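Side-chain contacts in alpha-galactosidase (Umbelopsis vinacea, PDB 3A5V), which hydrolyses terminal alpha-galactosyl residues from galactosides, as a tetrameric glycoside hydrolase of family 27: residues A[58-61]-A[62-66]; A[112-115]-A[116-120]; A[216-219]-A[220-223]; A[252-255]-A[256-259]; A[343-346]-A[347-350]. All blocks are in the same frame, centred on the assembly; numbering follows the deposited sequence.

Contact 1 of 5, residues A[58-61]-A[62-66]; sequences ERES and SKTLL. With MAN (alpha-D-mannopyranose), chain B.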
loop_
_atom_site.group_PDB
_atom_site.type_symbol
_atom_site.label_atom_id
_atom_site.label_comp_id
_atom_site.label_asym_id
_atom_site.label_seq_id
_atom_site.Cartn_x
_atom_site.Cartn_y
_atom_site.Cartn_z
ATOM N N GLU A 58 -28.920 12.254 23.699
ATOM C CA GLU A 58 -28.755 10.898 24.210
ATOM C C GLU A 58 -29.877 10.003 23.707
ATOM O O GLU A 58 -30.949 10.496 23.367
ATOM C CB GLU A 58 -28.698 10.875 25.753
ATOM C CG GLU A 58 -27.465 11.605 26.383
ATOM C CD GLU A 58 -26.083 11.031 25.965
ATOM O OE1 GLU A 58 -25.964 9.804 25.725
ATOM O OE2 GLU A 58 -25.103 11.819 25.889
ATOM N N ARG A 59 -29.611 8.698 23.646
ATOM C CA ARG A 59 -30.623 7.692 23.327
ATOM C C ARG A 59 -31.656 7.568 24.454
ATOM O O ARG A 59 -31.381 7.918 25.605
ATOM C CB ARG A 59 -29.975 6.327 23.079
ATOM C CG ARG A 59 -29.152 6.262 21.800
ATOM C CD ARG A 59 -28.522 4.879 21.552
ATOM N NE ARG A 59 -27.834 4.894 20.261
ATOM C CZ ARG A 59 -28.421 4.668 19.087
ATOM N NH1 ARG A 59 -29.712 4.318 19.020
ATOM N NH2 ARG A 59 -27.704 4.752 17.965
ATOM N N GLU A 60 -32.839 7.081 24.098
ATOM C CA GLU A 60 -33.885 6.782 25.065
ATOM C C GLU A 60 -33.471 5.554 25.884
ATOM O O GLU A 60 -32.565 4.803 25.493
ATOM C CB GLU A 60 -35.213 6.524 24.335
ATOM C CG GLU A 60 -35.672 7.683 23.429
ATOM C CD GLU A 60 -35.803 9.003 24.191
ATOM O OE1 GLU A 60 -36.490 9.012 25.229
ATOM O OE2 GLU A 60 -35.222 10.031 23.771
ATOM N N SER A 61 -34.128 5.352 27.026
ATOM C CA SER A 61 -33.954 4.107 27.795
ATOM C C SER A 61 -34.222 2.897 26.929
ATOM O O SER A 61 -33.572 1.868 27.086
ATOM C CB SER A 61 -34.882 4.076 29.015
ATOM O OG SER A 61 -34.422 4.996 29.984
ATOM N N SER A 62 -35.177 3.034 26.015
ATOM C CA SER A 62 -35.513 2.001 25.038
ATOM C C SER A 62 -34.379 1.751 24.010
ATOM O O SER A 62 -34.455 0.802 23.232
ATOM C CB SER A 62 -36.787 2.405 24.287
ATOM O OG SER A 62 -36.473 3.294 23.210
ATOM N N LYS A 63 -33.358 2.619 24.017
ATOM C CA LYS A 63 -32.191 2.549 23.106
ATOM C C LYS A 63 -32.395 3.216 21.744
ATOM O O LYS A 63 -31.441 3.337 20.973
ATOM C CB LYS A 63 -31.696 1.110 22.888
ATOM C CG LYS A 63 -31.050 0.450 24.102
ATOM C CD LYS A 63 -30.514 -0.919 23.693
ATOM C CE LYS A 63 -30.115 -1.741 24.896
ATOM N NZ LYS A 63 -29.389 -2.975 24.483
ATOM N N THR A 64 -33.614 3.646 21.431
ATOM C CA THR A 64 -33.808 4.388 20.185
ATOM C C THR A 64 -33.229 5.801 20.301
ATOM O O THR A 64 -33.048 6.340 21.413
ATOM C CB THR A 64 -35.279 4.425 19.672
ATOM O OG1 THR A 64 -36.061 5.278 20.503
ATOM C CG2 THR A 64 -35.889 3.047 19.666
ATOM N N LEU A 65 -32.890 6.378 19.153
ATOM C CA LEU A 65 -32.359 7.725 19.129
ATOM C C LEU A 65 -33.389 8.610 18.438
ATOM O O LEU A 65 -33.656 8.469 17.234
ATOM C CB LEU A 65 -31.000 7.788 18.407
ATOM C CG LEU A 65 -30.318 9.167 18.392
ATOM C CD1 LEU A 65 -29.961 9.656 19.808
ATOM C CD2 LEU A 65 -29.074 9.143 17.508
ATOM N N LEU A 66 -33.973 9.515 19.211
ATOM C CA LEU A 66 -34.968 10.436 18.677
ATOM C C LEU A 66 -34.301 11.732 18.204
ATOM O O LEU A 66 -33.098 11.937 18.409
ATOM C CB LEU A 66 -36.066 10.699 19.735
ATOM C CG LEU A 66 -36.852 9.477 20.259
ATOM C CD1 LEU A 66 -37.894 9.936 21.306
ATOM C CD2 LEU A 66 -37.532 8.697 19.133
HETATM C C1 MAN B . -24.486 15.129 28.202
HETATM C C2 MAN B . -24.380 15.038 26.667
HETATM C C3 MAN B . -24.065 16.403 26.028
HETATM C C4 MAN B . -24.972 17.502 26.585
HETATM C C5 MAN B . -25.032 17.462 28.117
HETATM C C6 MAN B . -25.996 18.507 28.684
HETATM O O2 MAN B . -25.566 14.498 26.120
HETATM O O3 MAN B . -24.214 16.389 24.618
HETATM O O4 MAN B . -24.480 18.748 26.142
HETATM O O5 MAN B . -25.384 16.161 28.586
HETATM O O6 MAN B . -27.328 18.169 28.357
HETATM O O HOH W 1 -33.225 9.962 22.025
#

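Contact 2 of 5, residues A[112-115]-A[116-120]; sequences DIDA and KTWAK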
loop_
_atom_site.group_PDB
_atom_site.type_symbol
_atom_site.label_atom_id
_atom_site.label_comp_id
_atom_site.label_asym_id
_atom_site.label_seq_id
_atom_site.Cartn_x
_atom_site.Cartn_y
_atom_site.Cartn_z
ATOM N N ASP A 112 -29.931 -2.441 13.867
ATOM C CA ASP A 112 -31.322 -2.933 13.813
ATOM C C ASP A 112 -32.298 -1.933 14.417
ATOM O O ASP A 112 -33.305 -1.589 13.806
ATOM C CB ASP A 112 -31.466 -4.294 14.510
ATOM C CG ASP A 112 -30.971 -5.442 13.642
ATOM O OD1 ASP A 112 -30.641 -5.212 12.459
ATOM O OD2 ASP A 112 -30.913 -6.581 14.139
ATOM N N ILE A 113 -31.967 -1.467 15.610
ATOM C CA ILE A 113 -32.768 -0.487 16.339
ATOM C C ILE A 113 -32.954 0.819 15.543
ATOM O O ILE A 113 -34.077 1.324 15.423
ATOM C CB ILE A 113 -32.147 -0.216 17.720
ATOM C CG1 ILE A 113 -32.388 -1.443 18.633
ATOM C CG2 ILE A 113 -32.727 1.051 18.351
ATOM C CD1 ILE A 113 -31.515 -1.459 19.890
ATOM N N ASP A 114 -31.865 1.354 14.997
ATOM C CA ASP A 114 -31.956 2.623 14.273
ATOM C C ASP A 114 -32.732 2.483 12.960
ATOM O O ASP A 114 -33.559 3.347 12.624
ATOM C CB ASP A 114 -30.569 3.249 14.065
ATOM C CG ASP A 114 -29.963 3.778 15.362
ATOM O OD1 ASP A 114 -30.638 3.733 16.428
ATOM O OD2 ASP A 114 -28.805 4.252 15.319
ATOM N N ALA A 115 -32.484 1.397 12.229
ATOM C CA ALA A 115 -33.224 1.139 10.989
ATOM C C ALA A 115 -34.730 1.028 11.264
ATOM O O ALA A 115 -35.551 1.543 10.498
ATOM C CB ALA A 115 -32.720 -0.119 10.333
ATOM N N LYS A 116 -35.080 0.338 12.351
ATOM C CA LYS A 116 -36.477 0.191 12.757
ATOM C C LYS A 116 -37.109 1.562 13.050
ATOM O O LYS A 116 -38.225 1.844 12.600
ATOM C CB LYS A 116 -36.586 -0.746 13.967
ATOM C CG LYS A 116 -38.005 -1.017 14.431
ATOM C CD LYS A 116 -38.049 -2.214 15.390
ATOM C CE LYS A 116 -39.472 -2.455 15.920
ATOM N NZ LYS A 116 -39.449 -3.139 17.254
ATOM N N THR A 117 -36.392 2.409 13.784
ATOM C CA THR A 117 -36.852 3.777 14.049
ATOM C C THR A 117 -37.116 4.544 12.745
ATOM O O THR A 117 -38.174 5.141 12.568
ATOM C CB THR A 117 -35.831 4.536 14.934
ATOM O OG1 THR A 117 -35.685 3.830 16.167
ATOM C CG2 THR A 117 -36.257 5.985 15.223
ATOM N N TRP A 118 -36.163 4.501 11.818
ATOM C CA TRP A 118 -36.290 5.268 10.581
ATOM C C TRP A 118 -37.477 4.778 9.740
ATOM O O TRP A 118 -38.237 5.589 9.200
ATOM C CB TRP A 118 -34.964 5.227 9.795
ATOM C CG TRP A 118 -33.804 5.791 10.599
ATOM C CD1 TRP A 118 -33.861 6.790 11.534
ATOM C CD2 TRP A 118 -32.436 5.376 10.541
ATOM N NE1 TRP A 118 -32.616 7.030 12.053
ATOM C CE2 TRP A 118 -31.719 6.174 11.464
ATOM C CE3 TRP A 118 -31.747 4.395 9.806
ATOM C CZ2 TRP A 118 -30.343 6.031 11.673
ATOM C CZ3 TRP A 118 -30.364 4.249 10.019
ATOM C CH2 TRP A 118 -29.688 5.058 10.951
ATOM N N ALA A 119 -37.655 3.457 9.676
ATOM C CA ALA A 119 -38.796 2.860 8.953
ATOM C C ALA A 119 -40.145 3.313 9.544
ATOM O O ALA A 119 -41.075 3.645 8.809
ATOM C CB ALA A 119 -38.692 1.348 8.944
ATOM N N LYS A 120 -40.219 3.351 10.871
ATOM C CA LYS A 120 -41.404 3.829 11.593
ATOM C C LYS A 120 -41.697 5.291 11.248
ATOM O O LYS A 120 -42.857 5.692 11.090
ATOM C CB LYS A 120 -41.181 3.665 13.104
ATOM C CG LYS A 120 -42.248 4.293 14.003
ATOM C CD LYS A 120 -41.801 4.250 15.479
ATOM C CE LYS A 120 -42.925 4.650 16.431
ATOM N NZ LYS A 120 -42.546 4.379 17.868
HETATM O O HOH W 2 -33.112 4.747 16.818
#

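Contact 3 of 5, residues A[216-219]-A[220-223]; sequences SVMN and IINK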
loop_
_atom_site.group_PDB
_atom_site.type_symbol
_atom_site.label_atom_id
_atom_site.label_comp_id
_atom_site.label_asym_id
_atom_site.label_seq_id
_atom_site.Cartn_x
_atom_site.Cartn_y
_atom_site.Cartn_z
ATOM N N SER A 216 -11.058 19.275 -4.610
ATOM C CA SER A 216 -11.565 20.088 -5.704
ATOM C C SER A 216 -12.377 19.253 -6.712
ATOM O O SER A 216 -12.305 18.006 -6.739
ATOM C CB SER A 216 -10.406 20.811 -6.412
ATOM O OG SER A 216 -9.680 19.899 -7.227
ATOM N N VAL A 217 -13.169 19.945 -7.529
ATOM C CA VAL A 217 -13.886 19.294 -8.635
ATOM C C VAL A 217 -12.932 18.422 -9.487
ATOM O O VAL A 217 -13.206 17.229 -9.713
ATOM C CB VAL A 217 -14.634 20.362 -9.498
ATOM C CG1 VAL A 217 -15.224 19.759 -10.791
ATOM C CG2 VAL A 217 -15.737 21.010 -8.650
ATOM N N MET A 218 -11.805 19.003 -9.914
ATOM C CA MET A 218 -10.839 18.297 -10.761
ATOM C C MET A 218 -10.187 17.098 -10.042
ATOM O O MET A 218 -9.969 16.033 -10.642
ATOM C CB MET A 218 -9.767 19.262 -11.311
ATOM C CG MET A 218 -10.290 20.235 -12.399
ATOM S SD MET A 218 -11.055 19.387 -13.816
ATOM C CE MET A 218 -9.713 18.332 -14.370
ATOM N N ASN A 219 -9.901 17.267 -8.754
ATOM C CA ASN A 219 -9.388 16.156 -7.936
ATOM C C ASN A 219 -10.356 14.966 -7.978
ATOM O O ASN A 219 -9.957 13.817 -8.217
ATOM C CB ASN A 219 -9.131 16.630 -6.481
ATOM C CG ASN A 219 -8.717 15.492 -5.549
ATOM O OD1 ASN A 219 -9.562 14.696 -5.097
ATOM N ND2 ASN A 219 -7.413 15.414 -5.239
ATOM N N ILE A 220 -11.639 15.245 -7.742
ATOM C CA ILE A 220 -12.641 14.188 -7.751
ATOM C C ILE A 220 -12.807 13.554 -9.135
ATOM O O ILE A 220 -12.901 12.333 -9.232
ATOM C CB ILE A 220 -13.997 14.681 -7.165
ATOM C CG1 ILE A 220 -13.840 14.868 -5.653
ATOM C CG2 ILE A 220 -15.145 13.684 -7.458
ATOM C CD1 ILE A 220 -14.928 15.741 -5.055
ATOM N N ILE A 221 -12.814 14.369 -10.196
ATOM C CA ILE A 221 -12.930 13.811 -11.555
ATOM C C ILE A 221 -11.806 12.789 -11.838
ATOM O O ILE A 221 -12.060 11.728 -12.408
ATOM C CB ILE A 221 -12.939 14.909 -12.658
ATOM C CG1 ILE A 221 -14.219 15.759 -12.543
ATOM C CG2 ILE A 221 -12.822 14.257 -14.070
ATOM C CD1 ILE A 221 -14.216 17.015 -13.371
ATOM N N ASN A 222 -10.568 13.117 -11.444
ATOM C CA ASN A 222 -9.439 12.227 -11.729
ATOM C C ASN A 222 -9.532 10.903 -10.970
ATOM O O ASN A 222 -9.023 9.873 -11.425
ATOM C CB ASN A 222 -8.096 12.957 -11.510
ATOM C CG ASN A 222 -7.868 14.081 -12.535
ATOM O OD1 ASN A 222 -8.256 13.963 -13.704
ATOM N ND2 ASN A 222 -7.246 15.187 -12.094
ATOM N N LYS A 223 -10.222 10.911 -9.836
ATOM C CA LYS A 223 -10.530 9.661 -9.101
ATOM C C LYS A 223 -11.677 8.876 -9.722
ATOM O O LYS A 223 -11.613 7.649 -9.851
ATOM C CB LYS A 223 -10.857 9.963 -7.623
ATOM C CG LYS A 223 -9.645 10.491 -6.848
ATOM C CD LYS A 223 -10.042 11.166 -5.525
ATOM C CE LYS A 223 -8.770 11.528 -4.744
ATOM N NZ LYS A 223 -9.037 12.491 -3.607
#

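Contact 4 of 5, residues A[252-255]-A[256-259]; sequences EEYR and VHYT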
loop_
_atom_site.group_PDB
_atom_site.type_symbol
_atom_site.label_atom_id
_atom_site.label_comp_id
_atom_site.label_asym_id
_atom_site.label_seq_id
_atom_site.Cartn_x
_atom_site.Cartn_y
_atom_site.Cartn_z
ATOM N N GLU A 252 -19.014 28.700 -15.756
ATOM C CA GLU A 252 -18.430 27.641 -16.595
ATOM C C GLU A 252 -17.833 26.511 -15.737
ATOM O O GLU A 252 -17.916 25.325 -16.100
ATOM C CB GLU A 252 -17.393 28.206 -17.583
ATOM C CG GLU A 252 -18.011 29.104 -18.705
ATOM C CD GLU A 252 -19.197 28.457 -19.434
ATOM O OE1 GLU A 252 -19.137 27.253 -19.740
ATOM O OE2 GLU A 252 -20.213 29.155 -19.690
ATOM N N GLU A 253 -17.230 26.873 -14.609
ATOM C CA GLU A 253 -16.762 25.857 -13.649
ATOM C C GLU A 253 -17.911 24.997 -13.100
ATOM O O GLU A 253 -17.778 23.787 -13.045
ATOM C CB GLU A 253 -15.987 26.506 -12.506
ATOM C CG GLU A 253 -14.615 26.997 -12.947
ATOM C CD GLU A 253 -13.919 27.890 -11.920
ATOM O OE1 GLU A 253 -14.575 28.457 -11.013
ATOM O OE2 GLU A 253 -12.694 28.024 -12.045
ATOM N N TYR A 254 -19.025 25.622 -12.688
ATOM C CA TYR A 254 -20.223 24.869 -12.274
ATOM C C TYR A 254 -20.793 24.024 -13.405
ATOM O O TYR A 254 -21.291 22.910 -13.165
ATOM C CB TYR A 254 -21.332 25.787 -11.734
ATOM C CG TYR A 254 -21.044 26.315 -10.345
ATOM C CD1 TYR A 254 -20.488 25.480 -9.357
ATOM C CD2 TYR A 254 -21.318 27.653 -10.015
ATOM C CE1 TYR A 254 -20.206 25.968 -8.071
ATOM C CE2 TYR A 254 -21.042 28.158 -8.725
ATOM C CZ TYR A 254 -20.488 27.310 -7.767
ATOM O OH TYR A 254 -20.205 27.815 -6.509
ATOM N N ARG A 255 -20.748 24.551 -14.631
ATOM C CA ARG A 255 -21.238 23.769 -15.758
ATOM C C ARG A 255 -20.404 22.493 -15.925
ATOM O O ARG A 255 -20.940 21.415 -16.199
ATOM C CB ARG A 255 -21.242 24.596 -17.054
ATOM C CG ARG A 255 -21.965 23.887 -18.206
ATOM C CD ARG A 255 -21.689 24.572 -19.544
ATOM N NE ARG A 255 -21.960 26.012 -19.515
ATOM C CZ ARG A 255 -23.173 26.561 -19.532
ATOM N NH1 ARG A 255 -24.272 25.795 -19.547
ATOM N NH2 ARG A 255 -23.289 27.891 -19.527
ATOM N N VAL A 256 -19.086 22.618 -15.756
ATOM C CA VAL A 256 -18.202 21.460 -15.854
ATOM C C VAL A 256 -18.519 20.426 -14.779
ATOM O O VAL A 256 -18.681 19.239 -15.055
ATOM C CB VAL A 256 -16.707 21.892 -15.777
ATOM C CG1 VAL A 256 -15.756 20.645 -15.788
ATOM C CG2 VAL A 256 -16.409 22.758 -16.923
ATOM N N HIS A 257 -18.602 20.913 -13.552
ATOM C CA HIS A 257 -18.928 20.139 -12.364
ATOM C C HIS A 257 -20.238 19.367 -12.584
ATOM O O HIS A 257 -20.255 18.132 -12.513
ATOM C CB HIS A 257 -18.964 21.156 -11.202
ATOM C CG HIS A 257 -19.525 20.655 -9.901
ATOM N ND1 HIS A 257 -19.222 19.424 -9.362
ATOM C CD2 HIS A 257 -20.302 21.288 -8.985
ATOM C CE1 HIS A 257 -19.819 19.304 -8.187
ATOM N NE2 HIS A 257 -20.473 20.427 -7.932
ATOM N N TYR A 258 -21.303 20.081 -12.947
ATOM C CA TYR A 258 -22.602 19.431 -13.163
ATOM C C TYR A 258 -22.558 18.409 -14.316
ATOM O O TYR A 258 -23.094 17.301 -14.207
ATOM C CB TYR A 258 -23.686 20.497 -13.416
ATOM C CG TYR A 258 -25.096 19.950 -13.362
ATOM C CD1 TYR A 258 -25.665 19.348 -14.486
ATOM C CD2 TYR A 258 -25.847 20.014 -12.186
ATOM C CE1 TYR A 258 -26.944 18.815 -14.459
ATOM C CE2 TYR A 258 -27.158 19.489 -12.144
ATOM C CZ TYR A 258 -27.690 18.889 -13.294
ATOM O OH TYR A 258 -28.976 18.375 -13.299
ATOM N N THR A 259 -21.947 18.804 -15.427
ATOM C CA THR A 259 -21.851 17.942 -16.624
ATOM C C THR A 259 -21.193 16.593 -16.324
ATOM O O THR A 259 -21.700 15.537 -16.729
ATOM C CB THR A 259 -21.034 18.650 -17.737
ATOM O OG1 THR A 259 -21.696 19.874 -18.126
ATOM C CG2 THR A 259 -20.834 17.721 -18.965
#

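Contact 5 of 5, residues A[343-346]-A[347-350]; sequences DIWV and YNLP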
loop_
_atom_site.group_PDB
_atom_site.type_symbol
_atom_site.label_atom_id
_atom_site.label_comp_id
_atom_site.label_asym_id
_atom_site.label_seq_id
_atom_site.Cartn_x
_atom_site.Cartn_y
_atom_site.Cartn_z
ATOM N N ASP A 343 -11.763 8.177 -31.951
ATOM C CA ASP A 343 -11.630 8.301 -30.494
ATOM C C ASP A 343 -12.970 8.120 -29.783
ATOM O O ASP A 343 -13.037 7.403 -28.786
ATOM C CB ASP A 343 -11.015 9.635 -30.119
ATOM C CG ASP A 343 -9.496 9.647 -30.327
ATOM O OD1 ASP A 343 -8.854 8.564 -30.306
ATOM O OD2 ASP A 343 -8.965 10.741 -30.508
ATOM N N ILE A 344 -14.019 8.763 -30.295
ATOM C CA ILE A 344 -15.362 8.662 -29.696
ATOM C C ILE A 344 -15.812 7.197 -29.552
ATOM O O ILE A 344 -16.383 6.816 -28.511
ATOM C CB ILE A 344 -16.407 9.520 -30.468
ATOM C CG1 ILE A 344 -16.065 11.016 -30.307
ATOM C CG2 ILE A 344 -17.860 9.243 -29.965
ATOM C CD1 ILE A 344 -16.725 11.947 -31.365
ATOM N N TRP A 345 -15.546 6.393 -30.592
ATOM C CA TRP A 345 -15.865 4.956 -30.581
ATOM C C TRP A 345 -14.600 4.063 -30.526
ATOM O O TRP A 345 -14.557 2.979 -31.136
ATOM C CB TRP A 345 -16.775 4.592 -31.782
ATOM C CG TRP A 345 -18.155 5.197 -31.617
ATOM C CD1 TRP A 345 -19.162 4.718 -30.834
ATOM C CD2 TRP A 345 -18.650 6.396 -32.216
ATOM N NE1 TRP A 345 -20.263 5.534 -30.916
ATOM C CE2 TRP A 345 -19.981 6.574 -31.756
ATOM C CE3 TRP A 345 -18.104 7.341 -33.100
ATOM C CZ2 TRP A 345 -20.772 7.656 -32.142
ATOM C CZ3 TRP A 345 -18.888 8.425 -33.487
ATOM C CH2 TRP A 345 -20.219 8.567 -33.014
ATOM N N VAL A 346 -13.587 4.505 -29.772
ATOM C CA VAL A 346 -12.324 3.753 -29.668
ATOM C C VAL A 346 -12.500 2.260 -29.322
ATOM O O VAL A 346 -11.820 1.420 -29.908
ATOM C CB VAL A 346 -11.277 4.435 -28.700
ATOM C CG1 VAL A 346 -11.815 4.575 -27.253
ATOM C CG2 VAL A 346 -9.907 3.704 -28.735
ATOM N N TYR A 347 -13.407 1.928 -28.397
ATOM C CA TYR A 347 -13.537 0.542 -27.945
ATOM C C TYR A 347 -14.159 -0.350 -29.023
ATOM O O TYR A 347 -14.074 -1.584 -28.942
ATOM C CB TYR A 347 -14.278 0.454 -26.602
ATOM C CG TYR A 347 -13.619 1.338 -25.548
ATOM C CD1 TYR A 347 -12.266 1.167 -25.210
ATOM C CD2 TYR A 347 -14.338 2.358 -24.921
ATOM C CE1 TYR A 347 -11.649 2.003 -24.277
ATOM C CE2 TYR A 347 -13.741 3.174 -23.960
ATOM C CZ TYR A 347 -12.396 2.998 -23.660
ATOM O OH TYR A 347 -11.815 3.813 -22.729
ATOM N N ASN A 348 -14.756 0.284 -30.035
ATOM C CA ASN A 348 -15.302 -0.449 -31.185
ATOM C C ASN A 348 -14.327 -0.653 -32.337
ATOM O O ASN A 348 -14.664 -1.339 -33.296
ATOM C CB ASN A 348 -16.566 0.228 -31.721
ATOM C CG ASN A 348 -17.707 0.203 -30.727
ATOM O OD1 ASN A 348 -17.976 1.201 -30.050
ATOM N ND2 ASN A 348 -18.397 -0.925 -30.647
ATOM N N LEU A 349 -13.142 -0.046 -32.277
ATOM C CA LEU A 349 -12.186 -0.184 -33.386
ATOM C C LEU A 349 -11.855 -1.667 -33.641
ATOM O O LEU A 349 -11.733 -2.445 -32.684
ATOM C CB LEU A 349 -10.912 0.626 -33.114
ATOM C CG LEU A 349 -11.088 2.141 -33.175
ATOM C CD1 LEU A 349 -9.849 2.822 -32.617
ATOM C CD2 LEU A 349 -11.393 2.620 -34.619
ATOM N N PRO A 350 -11.686 -2.064 -34.924
ATOM C CA PRO A 350 -11.637 -1.260 -36.137
ATOM C C PRO A 350 -13.011 -0.992 -36.787
ATOM O O PRO A 350 -13.064 -0.416 -37.877
ATOM C CB PRO A 350 -10.806 -2.147 -37.059
ATOM C CG PRO A 350 -11.354 -3.531 -36.749
ATOM C CD PRO A 350 -11.487 -3.500 -35.225
#

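Contact 1 of 5, residues A[58-61]-A[62-66]
A type I beta turn from Glu60 to Lys63 reverses the chain in the loop between strand 47-49 and helix 76-85 of the barrel, and Lys63 N closes it on Glu60 O at 2.8 Å. Behind the turn, Glu60 N donates almost straight to Thr64 O, also at 2.8 Å. Arg59 lies across the returning limb: its NH1 reaches Lys63 O at 2.8 Å near the guanidinium plane, while Leu65 CB packs over one face, offset toward the rim. The chain of Arg59, extended from CG to NE, carries the guanidinium on to a salt bridge with Asp114 of helix 111-121 and a cation-pi contact with Tyr110 just before it, tying the loop to that barrel helix. Shortening Arg59 to an alanine is likely to leave Lys63 O without this donor and Asp114 without its cationic mate. Glu60 bends back at chi2 (-57°), which sets OE2 beside Leu66 CD1 at 3.6 Å; its charge is met by Lys56. A water donates to Glu60 OE2 and to Glu58 O and accepts from Leu66 N, bridging the two limbs. At the outer end, Glu58 OE2 accepts from O2 of a mannose at 2.7 Å, a sugar also held by Asn57.

Contact 2 of 5, residues A[112-115]-A[116-120]
In helix 111-121, Asp112 O accepts from Lys116 N at 3.0 Å, and Lys116 CB rests near the same oxygen. Ile113 follows, its O taking the backbone N-H of Thr117 at 3.0 Å. Thr117 OG1 lies 3.1 Å from Ile113 O, placed beside its own backbone N by a chi1 of -60°, and it also shares a water with Asp114 OD1.

Asp114 carries the main side-chain contact. Its CB sits over the face of the Trp118 six-membered ring, 3.9 Å from the centroid and 21° off the normal, a CH-pi contact one helical turn apart. The same ring face meets Asp114 O, 3.1 Å above the plane and offset toward the rim, although that oxygen is hydrogen-bonded to Trp118 N. Ala115 completes the turn with its O hydrogen-bonded to Ala119 N, and its N also lies over the indole face. The indole is wedged between this helix, Ile92 and Ser94 of strand 89-95 and Met150 of helix 140-156, filling the interface between helix and strand within the beta-alpha-beta unit that runs on to strand 125-129. A serine in place of Trp118 would probably open a gap against strand 89-95 and uncover Asp114 CB. With its methylene held against the indole, Asp114 presents its carboxylate to Ser107, Arg59 and the water, so its negative charge is probably well stabilised within a largely buried setting.

Contact 3 of 5, residues A[216-219]-A[220-223]
Lys223 NZ and Asn219 OD1 link successive turns at the start of helix 217-227, the amine donating at 2.7 Å in the amide carbonyl plane, on a lone pair. Asn219 holds CG anti to its backbone N (chi1 175°), and the extended lysine chain runs obliquely across to meet it. Both groups turn to one further acceptor: Asn219 ND2 and Lys223 NZ each donate to Cys203 O, in the loop that carries two disulfides, so the amide is held at both its ends. On another side of the helix Ile221 CD1 lies 3.9 Å from Val217 CG1, the two side chains side by side and pointing the same way, while Met218, bent at chi2, brings SD to 4.0 Å from that same CD1.

The first turn is set up by Ser216 at the N-cap, whose OG accepts from Asn219 N at 3.1 Å. Backbone bonds then follow from Ile220 N to Ser216 O and from Ile221 N to Val217 O. Farther out, Val217, Ile220 and Ile221 pack on Trp261 of helix 251-263, while Met218, Ile221 and Asn222 face strand 311-318 of the C-terminal sandwich, placing the helix between the barrel's neighbouring helix and the second domain.

Contact 4 of 5, residues A[252-255]-A[256-259]
Thr259 turns its hydroxyl back on the preceding turn of helix 251-263, where OG1 donates to Arg255 O at 2.6 Å. The hydroxyl, placed beside its own backbone N (chi1 -61°), comes from above the carbonyl plane of Arg255, while Thr259 N reaches the same oxygen from the opposite face at 2.9 Å. The side chains of Tyr254 and His257 meet edge to edge, Tyr254 CD1 lying 4.2 Å from His257 CD2; their polar ends diverge to Asp192 and Glu243 N. Arg255 bends at chi3 to lay its guanidinium edge-on to Glu252: NE meets OE1 at 3.1 Å on the syn side, in a salt bridge backed by a weak bond from NH2 to OE2. Trp364 of the C-terminal sandwich faces the arginine in a cation-pi contact and also donates to Thr259 OG1. Arg255 O is thus gripped by two donors, and the arginine's positive charge is probably stabilised by both the Glu252 carboxylate and the Trp364 indole at the junction of the two domains.

Contact 5 of 5, residues A[343-346]-A[347-350]
Val346 CG1 stands over the centre of the Tyr347 ring, 3.8 Å from the centroid and only 4° off the normal, a CH-pi contact between sequence neighbours. The valine makes it by placing CG1 between its backbone N and carbonyl carbon (chi1 60°), which leaves CG2 anti to N and directed toward Leu349 CD1, 4.0 Å away. Tyr347 answers with CG beside its own N, folding the ring back over the valine. These residues follow helix 341-344 in the C-terminal beta sandwich: Trp345 departs from helical angles, and a 3-10 turn takes over, with Asn348 N hydrogen-bonded to Trp345 O at 2.9 Å and Leu349 N to Val346 O at 3.1 Å. Asn348 OD1 approaches the Trp345 ring at its edge, 3.8 Å from CD1, the amide and indole planes turned 54° apart. Over one face of that indole lies Ile344 CG2, and the C-terminal tail, through Ser393 to Thr395, packs against the same side chain. Tyr347 reaches outward to a second subunit, where its OH hydrogen-bonds to Asp198 and its ring takes a cation-pi contact from Arg214, while Val346 packs on Arg196 of that subunit.

Contacts 1 and 2 meet directly: Arg59 NH1 and Asp114 OD1 form a 2.8 Å salt bridge, and Thr64 CB lies 3.6 Å from Thr117 OG1. Lys63 and Ile113 also line one pocket holding a polyether molecule, probably from the crystallisation liquor. Contacts 3 and 4, with centres 12 Å apart, touch where Val217 CG2 lies 3.9 Å from His257 ND1, and both face the C-terminal sandwich. Contact 5 belongs to that sandwich, its centre about 25 Å from that of contact 3, and reaches a second subunit; Tyr347 and Asn348 border a separate polyether. Contacts 1 and 5 are farthest apart, about 58 Å between centres.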